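Local coordinates for protein LigF (Sphingobium sp. SYK-6, PDB 4XT0) that cleaves the beta-aryl ether bonds of lignin stereospecifically as a glutathione-binding member of the glutathione S-transferase superfamily, at residues 21-26 and 86-91; 42-47 and 150-155; 191-196 and 234-239. One frame throughout, in Å; residues are numbered along the deposited sequence.

Interaction 1 of 3, residues 21-26 and 86-91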
loop_
_atom_site.group_PDB
_atom_site.type_symbol
_atom_site.label_atom_id
_atom_site.label_comp_id
_atom_site.label_asym_id
_atom_site.label_seq_id
_atom_site.Cartn_x
_atom_site.Cartn_y
_atom_site.Cartn_z
ATOM N N LEU A 21 -11.587 -5.056 -13.251
ATOM C CA LEU A 21 -12.398 -5.816 -14.188
ATOM C C LEU A 21 -13.608 -6.400 -13.458
ATOM O O LEU A 21 -14.749 -6.262 -13.910
ATOM C CB LEU A 21 -11.551 -6.909 -14.852
ATOM C CG LEU A 21 -11.980 -7.527 -16.185
ATOM C CD1 LEU A 21 -12.103 -6.476 -17.272
ATOM C CD2 LEU A 21 -10.995 -8.631 -16.606
ATOM N N ALA A 22 -13.361 -7.048 -12.317
ATOM C CA ALA A 22 -14.448 -7.611 -11.506
ATOM C C ALA A 22 -15.389 -6.496 -10.997
ATOM O O ALA A 22 -16.605 -6.650 -10.990
ATOM C CB ALA A 22 -13.873 -8.415 -10.328
ATOM N N THR A 23 -14.815 -5.373 -10.581
ATOM C CA THR A 23 -15.609 -4.236 -10.109
ATOM C C THR A 23 -16.580 -3.749 -11.195
ATOM O O THR A 23 -17.754 -3.540 -10.927
ATOM C CB THR A 23 -14.688 -3.092 -9.646
ATOM O OG1 THR A 23 -13.847 -3.578 -8.594
ATOM C CG2 THR A 23 -15.496 -1.877 -9.116
ATOM N N LEU A 24 -16.089 -3.617 -12.426
ATOM C CA LEU A 24 -16.909 -3.162 -13.546
ATOM C C LEU A 24 -18.081 -4.110 -13.817
ATOM O O LEU A 24 -19.221 -3.672 -14.009
ATOM C CB LEU A 24 -16.041 -3.012 -14.814
ATOM C CG LEU A 24 -15.063 -1.825 -14.786
ATOM C CD1 LEU A 24 -13.912 -2.046 -15.778
ATOM C CD2 LEU A 24 -15.811 -0.502 -15.053
ATOM N N TYR A 25 -17.808 -5.411 -13.825
ATOM C CA TYR A 25 -18.869 -6.392 -14.071
ATOM C C TYR A 25 -19.833 -6.479 -12.897
ATOM O O TYR A 25 -21.018 -6.680 -13.084
ATOM C CB TYR A 25 -18.288 -7.783 -14.335
ATOM C CG TYR A 25 -17.762 -7.985 -15.733
ATOM C CD1 TYR A 25 -18.619 -8.290 -16.781
ATOM C CD2 TYR A 25 -16.396 -7.883 -16.002
ATOM C CE1 TYR A 25 -18.137 -8.478 -18.064
ATOM C CE2 TYR A 25 -15.905 -8.061 -17.280
ATOM C CZ TYR A 25 -16.781 -8.361 -18.309
ATOM O OH TYR A 25 -16.298 -8.556 -19.579
ATOM N N GLU A 26 -19.325 -6.347 -11.675
ATOM C CA GLU A 26 -20.217 -6.435 -10.513
ATOM C C GLU A 26 -21.176 -5.253 -10.483
ATOM O O GLU A 26 -22.313 -5.370 -10.009
ATOM C CB GLU A 26 -19.422 -6.498 -9.206
ATOM C CG GLU A 26 -18.687 -7.814 -8.993
ATOM C CD GLU A 26 -19.573 -8.934 -8.444
ATOM O OE1 GLU A 26 -20.811 -8.754 -8.328
ATOM O OE2 GLU A 26 -19.023 -10.020 -8.146
ATOM N N ASN A 86 -24.221 -3.799 -8.056
ATOM C CA ASN A 86 -23.826 -4.179 -6.694
ATOM C C ASN A 86 -22.999 -3.102 -5.979
ATOM O O ASN A 86 -22.107 -2.468 -6.569
ATOM C CB ASN A 86 -23.059 -5.505 -6.721
ATOM C CG ASN A 86 -23.946 -6.673 -7.099
ATOM O OD1 ASN A 86 -25.096 -6.727 -6.697
ATOM N ND2 ASN A 86 -23.418 -7.609 -7.884
ATOM N N SER A 87 -23.315 -2.861 -4.713
ATOM C CA SER A 87 -22.559 -1.884 -3.928
ATOM C C SER A 87 -21.341 -2.538 -3.258
ATOM O O SER A 87 -21.494 -3.488 -2.487
ATOM C CB SER A 87 -23.465 -1.247 -2.878
ATOM O OG SER A 87 -22.697 -0.396 -2.046
ATOM N N LEU A 88 -20.132 -2.060 -3.560
ATOM C CA LEU A 88 -18.935 -2.844 -3.211
ATOM C C LEU A 88 -18.113 -2.233 -2.077
ATOM O O LEU A 88 -17.041 -2.727 -1.756
ATOM C CB LEU A 88 -18.043 -3.045 -4.449
ATOM C CG LEU A 88 -18.721 -3.777 -5.627
ATOM C CD1 LEU A 88 -17.864 -3.772 -6.909
ATOM C CD2 LEU A 88 -19.071 -5.200 -5.236
ATOM N N ARG A 89 -18.617 -1.167 -1.458
ATOM C CA ARG A 89 -18.024 -0.695 -0.192
ATOM C C ARG A 89 -19.114 -0.608 0.852
ATOM O O ARG A 89 -20.215 -0.169 0.548
ATOM C CB ARG A 89 -17.360 0.682 -0.334
ATOM C CG ARG A 89 -16.211 0.782 -1.325
ATOM C CD ARG A 89 -15.514 2.171 -1.181
ATOM N NE ARG A 89 -16.423 3.258 -1.526
ATOM C CZ ARG A 89 -16.080 4.387 -2.154
ATOM N NH1 ARG A 89 -14.824 4.613 -2.528
ATOM N NH2 ARG A 89 -17.012 5.292 -2.419
ATOM N N PRO A 90 -18.811 -1.020 2.097
ATOM C CA PRO A 90 -19.781 -0.864 3.195
ATOM C C PRO A 90 -20.228 0.589 3.333
ATOM O O PRO A 90 -19.399 1.487 3.150
ATOM C CB PRO A 90 -18.986 -1.287 4.448
ATOM C CG PRO A 90 -17.837 -2.109 3.939
ATOM C CD PRO A 90 -17.520 -1.574 2.542
ATOM N N ALA A 91 -21.494 0.823 3.667
ATOM C CA ALA A 91 -21.949 2.184 3.967
ATOM C C ALA A 91 -21.427 2.643 5.341
ATOM O O ALA A 91 -21.156 3.825 5.568
ATOM C CB ALA A 91 -23.493 2.255 3.916
#
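E26 meets N86 with both its backbone and its carboxylate, and L88 with the root of its side chain. Start at CB of E26: it packs on the isobutyl end of L88, 3.9 Å from CD1, with CD2 a little farther off. The chain then bends. CG is anti to the carbonyl carbon, and a second torsion of -81° folds the carboxylate back so that one oxygen comes round to N86. That oxygen, OE1, takes a hydrogen bond from ND2 of N86 at 2.9 Å. The amide arrives nearly in line with the C-O bond, yet OE1 sits somewhat out of the amide plane and the N-H...O angle is a moderate 137°. The two flat groups are turned 51° against each other, so they do not stack. OE2 is left for partners in the C-terminal domain, chiefly R236. On the backbone, the carbonyl O of E26 receives the N of N86 at 3.2 Å, which satisfies an acceptor at the C-terminal end of helix 15-26. One turn back, T23 adds the apolar share: its CG2 touches L88 CD1 at 3.8 Å, while its OG1, beside the backbone N, bonds back to K19 O. L88 CD1 thus fits between the methyl of T23 and CB of E26. In fold terms, the end of the first helix of the thioredoxin-like domain meets the linker that runs from helix 70-80 to helix 93-121, the passage between the two GST domains. The carboxylate is buried, but OE1 has an amide donor and OE2 a guanidinium, and such surroundings probably favour the ionised form of E26.

Interaction 2 of 3, residues 42-47 and 150-155. With GSH (glutathione), chain B.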
loop_
_atom_site.group_PDB
_atom_site.type_symbol
_atom_site.label_atom_id
_atom_site.label_comp_id
_atom_site.label_asym_id
_atom_site.label_seq_id
_atom_site.Cartn_x
_atom_site.Cartn_y
_atom_site.Cartn_z
ATOM N N GLU A 42 2.949 -5.295 -25.095
ATOM C CA GLU A 42 2.174 -4.124 -25.494
ATOM C C GLU A 42 2.094 -3.090 -24.371
ATOM O O GLU A 42 1.863 -1.907 -24.641
ATOM C CB GLU A 42 0.767 -4.531 -25.947
ATOM C CG GLU A 42 0.749 -5.092 -27.368
ATOM C CD GLU A 42 -0.636 -5.488 -27.855
ATOM O OE1 GLU A 42 -1.618 -5.382 -27.080
ATOM O OE2 GLU A 42 -0.736 -5.926 -29.026
ATOM N N GLN A 43 2.315 -3.506 -23.123
ATOM C CA GLN A 43 2.290 -2.529 -22.017
ATOM C C GLN A 43 3.476 -1.574 -22.147
ATOM O O GLN A 43 3.530 -0.544 -21.477
ATOM C CB GLN A 43 2.291 -3.220 -20.637
ATOM C CG GLN A 43 3.601 -3.885 -20.219
ATOM C CD GLN A 43 3.734 -5.310 -20.755
ATOM O OE1 GLN A 43 3.133 -5.658 -21.771
ATOM N NE2 GLN A 43 4.519 -6.131 -20.073
ATOM N N HIS A 44 4.417 -1.915 -23.031
ATOM C CA HIS A 44 5.595 -1.082 -23.262
ATOM C C HIS A 44 5.543 -0.416 -24.628
ATOM O O HIS A 44 6.515 0.196 -25.066
ATOM C CB HIS A 44 6.871 -1.917 -23.147
ATOM C CG HIS A 44 7.028 -2.581 -21.817
ATOM N ND1 HIS A 44 7.730 -3.757 -21.651
ATOM C CD2 HIS A 44 6.572 -2.239 -20.590
ATOM C CE1 HIS A 44 7.699 -4.112 -20.381
ATOM N NE2 HIS A 44 6.998 -3.207 -19.713
ATOM N N SER A 45 4.412 -0.553 -25.311
ATOM C CA SER A 45 4.260 0.037 -26.634
ATOM C C SER A 45 4.164 1.548 -26.486
ATOM O O SER A 45 3.832 2.046 -25.405
ATOM C CB SER A 45 3.024 -0.515 -27.347
ATOM O OG SER A 45 1.836 -0.097 -26.696
ATOM N N ASP A 46 4.457 2.275 -27.561
ATOM C CA ASP A 46 4.355 3.731 -27.536
ATOM C C ASP A 46 2.901 4.177 -27.386
ATOM O O ASP A 46 2.621 5.177 -26.729
ATOM C CB ASP A 46 4.962 4.348 -28.800
ATOM C CG ASP A 46 6.470 4.176 -28.870
ATOM O OD1 ASP A 46 7.132 4.223 -27.807
ATOM O OD2 ASP A 46 6.994 3.992 -29.990
ATOM N N TRP A 47 1.977 3.430 -27.983
ATOM C CA TRP A 47 0.573 3.811 -27.902
ATOM C C TRP A 47 0.018 3.588 -26.496
ATOM O O TRP A 47 -0.840 4.347 -26.053
ATOM C CB TRP A 47 -0.277 3.071 -28.950
ATOM C CG TRP A 47 -0.532 1.600 -28.729
ATOM C CD1 TRP A 47 0.106 0.559 -29.346
ATOM C CD2 TRP A 47 -1.525 1.006 -27.868
ATOM N NE1 TRP A 47 -0.411 -0.639 -28.910
ATOM C CE2 TRP A 47 -1.411 -0.394 -28.007
ATOM C CE3 TRP A 47 -2.486 1.524 -26.991
ATOM C CZ2 TRP A 47 -2.223 -1.286 -27.298
ATOM C CZ3 TRP A 47 -3.294 0.632 -26.282
ATOM C CH2 TRP A 47 -3.156 -0.753 -26.442
ATOM N N LEU A 150 14.670 -4.950 -13.232
ATOM C CA LEU A 150 15.361 -5.996 -12.497
ATOM C C LEU A 150 14.522 -7.278 -12.435
ATOM O O LEU A 150 15.051 -8.393 -12.554
ATOM C CB LEU A 150 15.701 -5.504 -11.087
ATOM C CG LEU A 150 16.649 -6.387 -10.277
ATOM C CD1 LEU A 150 17.820 -6.838 -11.146
ATOM C CD2 LEU A 150 17.137 -5.647 -9.047
ATOM N N LYS A 151 13.214 -7.113 -12.259
ATOM C CA LYS A 151 12.301 -8.257 -12.244
ATOM C C LYS A 151 12.327 -9.027 -13.570
ATOM O O LYS A 151 12.365 -10.258 -13.570
ATOM C CB LYS A 151 10.875 -7.805 -11.931
ATOM C CG LYS A 151 10.363 -8.295 -10.590
ATOM C CD LYS A 151 9.028 -7.663 -10.262
ATOM C CE LYS A 151 9.194 -6.246 -9.737
ATOM N NZ LYS A 151 9.569 -6.206 -8.292
ATOM N N TRP A 152 12.310 -8.303 -14.688
ATOM C CA TRP A 152 12.384 -8.927 -16.009
ATOM C C TRP A 152 13.700 -9.694 -16.178
ATOM O O TRP A 152 13.707 -10.816 -16.693
ATOM C CB TRP A 152 12.223 -7.880 -17.128
ATOM C CG TRP A 152 10.786 -7.585 -17.472
ATOM C CD1 TRP A 152 10.097 -6.426 -17.220
ATOM C CD2 TRP A 152 9.853 -8.479 -18.094
ATOM N NE1 TRP A 152 8.796 -6.543 -17.657
ATOM C CE2 TRP A 152 8.620 -7.794 -18.195
ATOM C CE3 TRP A 152 9.937 -9.792 -18.572
ATOM C CZ2 TRP A 152 7.484 -8.379 -18.760
ATOM C CZ3 TRP A 152 8.806 -10.372 -19.135
ATOM C CH2 TRP A 152 7.597 -9.665 -19.224
ATOM N N ARG A 153 14.803 -9.090 -15.734
ATOM C CA ARG A 153 16.123 -9.719 -15.816
ATOM C C ARG A 153 16.178 -11.013 -15.013
ATOM O O ARG A 153 16.740 -12.011 -15.460
ATOM C CB ARG A 153 17.210 -8.754 -15.328
ATOM C CG ARG A 153 17.429 -7.573 -16.250
ATOM C CD ARG A 153 18.648 -6.763 -15.851
ATOM N NE ARG A 153 18.960 -5.736 -16.845
ATOM C CZ ARG A 153 18.394 -4.534 -16.876
ATOM N NH1 ARG A 153 17.488 -4.214 -15.963
ATOM N NH2 ARG A 153 18.731 -3.656 -17.816
ATOM N N ARG A 154 15.581 -10.979 -13.827
ATOM C CA ARG A 154 15.542 -12.134 -12.941
ATOM C C ARG A 154 14.538 -13.189 -13.421
ATOM O O ARG A 154 14.705 -14.381 -13.149
ATOM C CB ARG A 154 15.220 -11.680 -11.514
ATOM C CG ARG A 154 16.332 -10.847 -10.881
ATOM C CD ARG A 154 15.936 -10.314 -9.498
ATOM N NE ARG A 154 17.115 -9.920 -8.725
ATOM C CZ ARG A 154 17.086 -9.175 -7.624
ATOM N NH1 ARG A 154 15.933 -8.720 -7.152
ATOM N NH2 ARG A 154 18.217 -8.873 -7.000
ATOM N N ALA A 155 13.505 -12.753 -14.141
ATOM C CA ALA A 155 12.555 -13.680 -14.770
ATOM C C ALA A 155 13.221 -14.526 -15.858
ATOM O O ALA A 155 12.921 -15.713 -16.012
ATOM C CB ALA A 155 11.374 -12.915 -15.355
HETATM N N1 GSH B . 0.645 -0.859 -8.206
HETATM C CA1 GSH B . 0.150 -1.215 -9.544
HETATM C C1 GSH B . -1.336 -1.561 -9.535
HETATM O O11 GSH B . -2.031 -1.282 -10.492
HETATM O O12 GSH B . -1.897 -2.191 -8.492
HETATM C CB1 GSH B . 0.957 -2.429 -10.047
HETATM C CG1 GSH B . 0.564 -2.698 -11.497
HETATM C CD1 GSH B . 1.251 -3.956 -11.993
HETATM O OE1 GSH B . 2.120 -4.482 -11.327
HETATM N N2 GSH B . 0.883 -4.482 -13.179
HETATM C CA2 GSH B . 1.531 -5.699 -13.694
HETATM C C2 GSH B . 2.232 -5.373 -14.996
HETATM O O2 GSH B . 1.844 -4.430 -15.664
HETATM C CB2 GSH B . 0.460 -6.756 -13.994
HETATM S SG2 GSH B . -0.282 -7.438 -12.476
HETATM N N3 GSH B . 3.278 -6.128 -15.439
HETATM C CA3 GSH B . 3.906 -5.795 -16.729
HETATM C C3 GSH B . 5.292 -5.199 -16.607
HETATM O O31 GSH B . 6.017 -5.205 -17.577
HETATM O O32 GSH B . 5.726 -4.659 -15.450
#
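W152 brings NE1 of its indole to the edge of the H44 imidazole, 3.8 Å from CE1, and its benzo edge close to Q43, with CZ2 3.9 Å from Q43 NE2. This is the glutathione site of a GST: 42-47 belongs to the thioredoxin-like domain, W152 to helix 146-157 of the all-helical domain, and the tripeptide's glycyl carboxylate lies between them. Its oxygen O31 is the common target. Q43 NE2 donates to O31 at 3.1 Å in an almost straight bond of 177°. W152 NE1 donates to the same O31, also at 3.1 Å, from the edge of the indole and near its plane. H44 NE2 completes the set with a weak, strongly bent bond to O31. Three N-H groups from two domains therefore converge on one carboxylate oxygen. The H44 ring and the indole's five-membered ring meet obliquely, their planes at 75°. H44 is positioned from behind by H138, which bonds to its ND1, while W119 meets W152 edge-to-face. In Q43 a first torsion of 72°, with CG between the backbone N and the carbonyl carbon, lays CG over one face of the H44 ring, and the bend at the next bond sends NE2 toward the ligand. An alanine at Q43 removes that straight N-H donor, along with the CG that lies over the imidazole, and would probably leave O31 held by W152 and the weak H44 bond. The backbone here is tied as well: E42 O accepts both S45 N and S45 OG, the hydroxyl reaching a lone pair of E42 O within the carbonyl plane at 2.7 Å, while S45 OG also caps the N of F48.

Interaction 3 of 3, residues 191-196 and 234-239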
loop_
_atom_site.group_PDB
_atom_site.type_symbol
_atom_site.label_atom_id
_atom_site.label_comp_id
_atom_site.label_asym_id
_atom_site.label_seq_id
_atom_site.Cartn_x
_atom_site.Cartn_y
_atom_site.Cartn_z
ATOM N N THR A 191 -19.945 -7.315 6.849
ATOM C CA THR A 191 -21.079 -6.663 6.182
ATOM C C THR A 191 -21.321 -7.263 4.791
ATOM O O THR A 191 -22.294 -6.917 4.112
ATOM C CB THR A 191 -20.863 -5.142 6.024
ATOM O OG1 THR A 191 -19.505 -4.894 5.632
ATOM C CG2 THR A 191 -21.153 -4.428 7.339
ATOM N N GLY A 192 -20.428 -8.152 4.364
ATOM C CA GLY A 192 -20.620 -8.864 3.112
ATOM C C GLY A 192 -19.614 -8.509 2.032
ATOM O O GLY A 192 -18.646 -7.784 2.268
ATOM N N TYR A 193 -19.858 -9.034 0.840
ATOM C CA TYR A 193 -18.951 -8.917 -0.296
ATOM C C TYR A 193 -18.551 -7.485 -0.591
ATOM O O TYR A 193 -19.413 -6.609 -0.696
ATOM C CB TYR A 193 -19.629 -9.529 -1.509
ATOM C CG TYR A 193 -18.830 -9.607 -2.786
ATOM C CD1 TYR A 193 -17.801 -10.528 -2.930
ATOM C CD2 TYR A 193 -19.160 -8.806 -3.881
ATOM C CE1 TYR A 193 -17.099 -10.644 -4.123
ATOM C CE2 TYR A 193 -18.470 -8.914 -5.087
ATOM C CZ TYR A 193 -17.443 -9.839 -5.198
ATOM O OH TYR A 193 -16.762 -9.989 -6.381
ATOM N N SER A 194 -17.245 -7.245 -0.735
ATOM C CA SER A 194 -16.751 -5.885 -0.910
ATOM C C SER A 194 -15.484 -5.901 -1.749
ATOM O O SER A 194 -15.018 -6.968 -2.173
ATOM C CB SER A 194 -16.477 -5.230 0.450
ATOM O OG SER A 194 -15.247 -5.702 1.016
ATOM N N LEU A 195 -14.945 -4.711 -1.994
ATOM C CA LEU A 195 -13.634 -4.553 -2.633
ATOM C C LEU A 195 -12.535 -5.358 -1.906
ATOM O O LEU A 195 -11.576 -5.779 -2.542
ATOM C CB LEU A 195 -13.224 -3.071 -2.692
ATOM C CG LEU A 195 -14.112 -2.122 -3.511
ATOM C CD1 LEU A 195 -13.484 -0.729 -3.544
ATOM C CD2 LEU A 195 -14.363 -2.662 -4.925
ATOM N N ALA A 196 -12.675 -5.569 -0.594
ATOM C CA ALA A 196 -11.722 -6.435 0.125
ATOM C C ALA A 196 -11.664 -7.822 -0.488
ATOM O O ALA A 196 -10.569 -8.362 -0.727
ATOM C CB ALA A 196 -12.085 -6.559 1.611
ATOM N N ASN A 234 -16.286 -17.430 -7.047
ATOM C CA ASN A 234 -16.353 -18.006 -8.386
ATOM C C ASN A 234 -17.777 -18.380 -8.836
ATOM O O ASN A 234 -18.037 -18.515 -10.033
ATOM C CB ASN A 234 -15.445 -19.238 -8.468
ATOM C CG ASN A 234 -14.033 -18.887 -8.910
ATOM O OD1 ASN A 234 -13.839 -18.294 -9.964
ATOM N ND2 ASN A 234 -13.046 -19.255 -8.111
ATOM N N ALA A 235 -18.695 -18.548 -7.883
ATOM C CA ALA A 235 -20.084 -18.848 -8.221
ATOM C C ALA A 235 -20.931 -17.592 -8.514
ATOM O O ALA A 235 -22.050 -17.700 -9.032
ATOM C CB ALA A 235 -20.728 -19.657 -7.104
ATOM N N ARG A 236 -20.418 -16.410 -8.171
ATOM C CA ARG A 236 -21.162 -15.165 -8.388
ATOM C C ARG A 236 -21.362 -14.935 -9.877
ATOM O O ARG A 236 -20.431 -15.122 -10.646
ATOM C CB ARG A 236 -20.438 -13.964 -7.768
ATOM C CG ARG A 236 -20.239 -14.056 -6.257
ATOM C CD ARG A 236 -19.508 -12.819 -5.717
ATOM N NE ARG A 236 -20.211 -11.577 -6.045
ATOM C CZ ARG A 236 -21.165 -11.046 -5.286
ATOM N NH1 ARG A 236 -21.511 -11.640 -4.150
ATOM N NH2 ARG A 236 -21.761 -9.917 -5.648
ATOM N N PRO A 237 -22.581 -14.530 -10.288
ATOM C CA PRO A 237 -22.869 -14.329 -11.715
ATOM C C PRO A 237 -21.929 -13.337 -12.412
ATOM O O PRO A 237 -21.535 -13.592 -13.545
ATOM C CB PRO A 237 -24.310 -13.809 -11.704
ATOM C CG PRO A 237 -24.907 -14.460 -10.485
ATOM C CD PRO A 237 -23.797 -14.409 -9.464
ATOM N N ALA A 238 -21.576 -12.234 -11.760
ATOM C CA ALA A 238 -20.705 -11.233 -12.377
ATOM C C ALA A 238 -19.280 -11.759 -12.557
ATOM O O ALA A 238 -18.593 -11.384 -13.512
ATOM C CB ALA A 238 -20.685 -9.934 -11.536
ATOM N N ILE A 239 -18.835 -12.621 -11.640
ATOM C CA ILE A 239 -17.495 -13.206 -11.736
ATOM C C ILE A 239 -17.444 -14.256 -12.841
ATOM O O ILE A 239 -16.497 -14.284 -13.640
ATOM C CB ILE A 239 -17.049 -13.835 -10.392
ATOM C CG1 ILE A 239 -16.958 -12.760 -9.289
ATOM C CG2 ILE A 239 -15.722 -14.556 -10.543
ATOM C CD1 ILE A 239 -15.967 -11.613 -9.559
#
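OE2 of E26, on helix 15-26, is gripped by both side chains that carry this contact: R236 NE makes a salt bridge to it, and Y193 OH a weak hydrogen bond. Between themselves R236 and Y193 stack. The guanidinium lies flat on the phenol ring, centres 3.5 Å apart and planes only 14° from parallel, and CZ sits over the ring face, a cation-pi contact. The overlap is displaced from the middle: CZ is 3.3 Å from ring atom CD2, NE rides over the CE2-CZ side, and NH1 lies nearest CG. Further down the arginine chain, CD stands above the same face, 3.8 Å from the ring centroid, as a CH-pi contact. Two torsions set this up. The R236 chain runs extended out to CD, already over the ring, and the bend at chi3 (57°) turns NE and the guanidinium across the same face; in Y193, CG is anti to the backbone N (chi1 -176°), which carries the ring out toward 234-239. The contact belongs to the all-helical GST domain and joins the start of helix 195-204 to the break between helices 224-235 and 237-244. Just past Y193, S194 is the N-cap of helix 195-204: its OG accepts from A196 N at 3.0 Å, and D197 OD2 takes S194 N, a pairing that recalls the S-x-x-D N-capping box of the GST fold. On the other segment R236 occupies the N-cap position before helix 237-244. In the first turn of that helix, I239 crosses the hydroxyl end of the tyrosine obliquely, with CD1 3.7 Å from Y193 OH. The same isoleucine packs on A22 and E26 of the first helix, and A238 also touches E26.

From the N terminus, helix 15-26 runs into interaction 1, which closes a loop of 59 residues holding the rest of the thioredoxin-like sheet and helix 70-80. Residues 42-47 leave from within that loop and find their partner only at 150-155, so interactions 1 and 2 cross along the chain. Both join the thioredoxin-like part to what follows: interaction 1 to the linker, interaction 2 to a helix of the C-terminal domain across glutathione. Their centres are 30 Å apart, on opposite sides of the chain's centre. Interaction 3 comes after both and closes a loop of 37 residues, about half of them helix, but in space it touches interaction 1, extending that interface to 237-244.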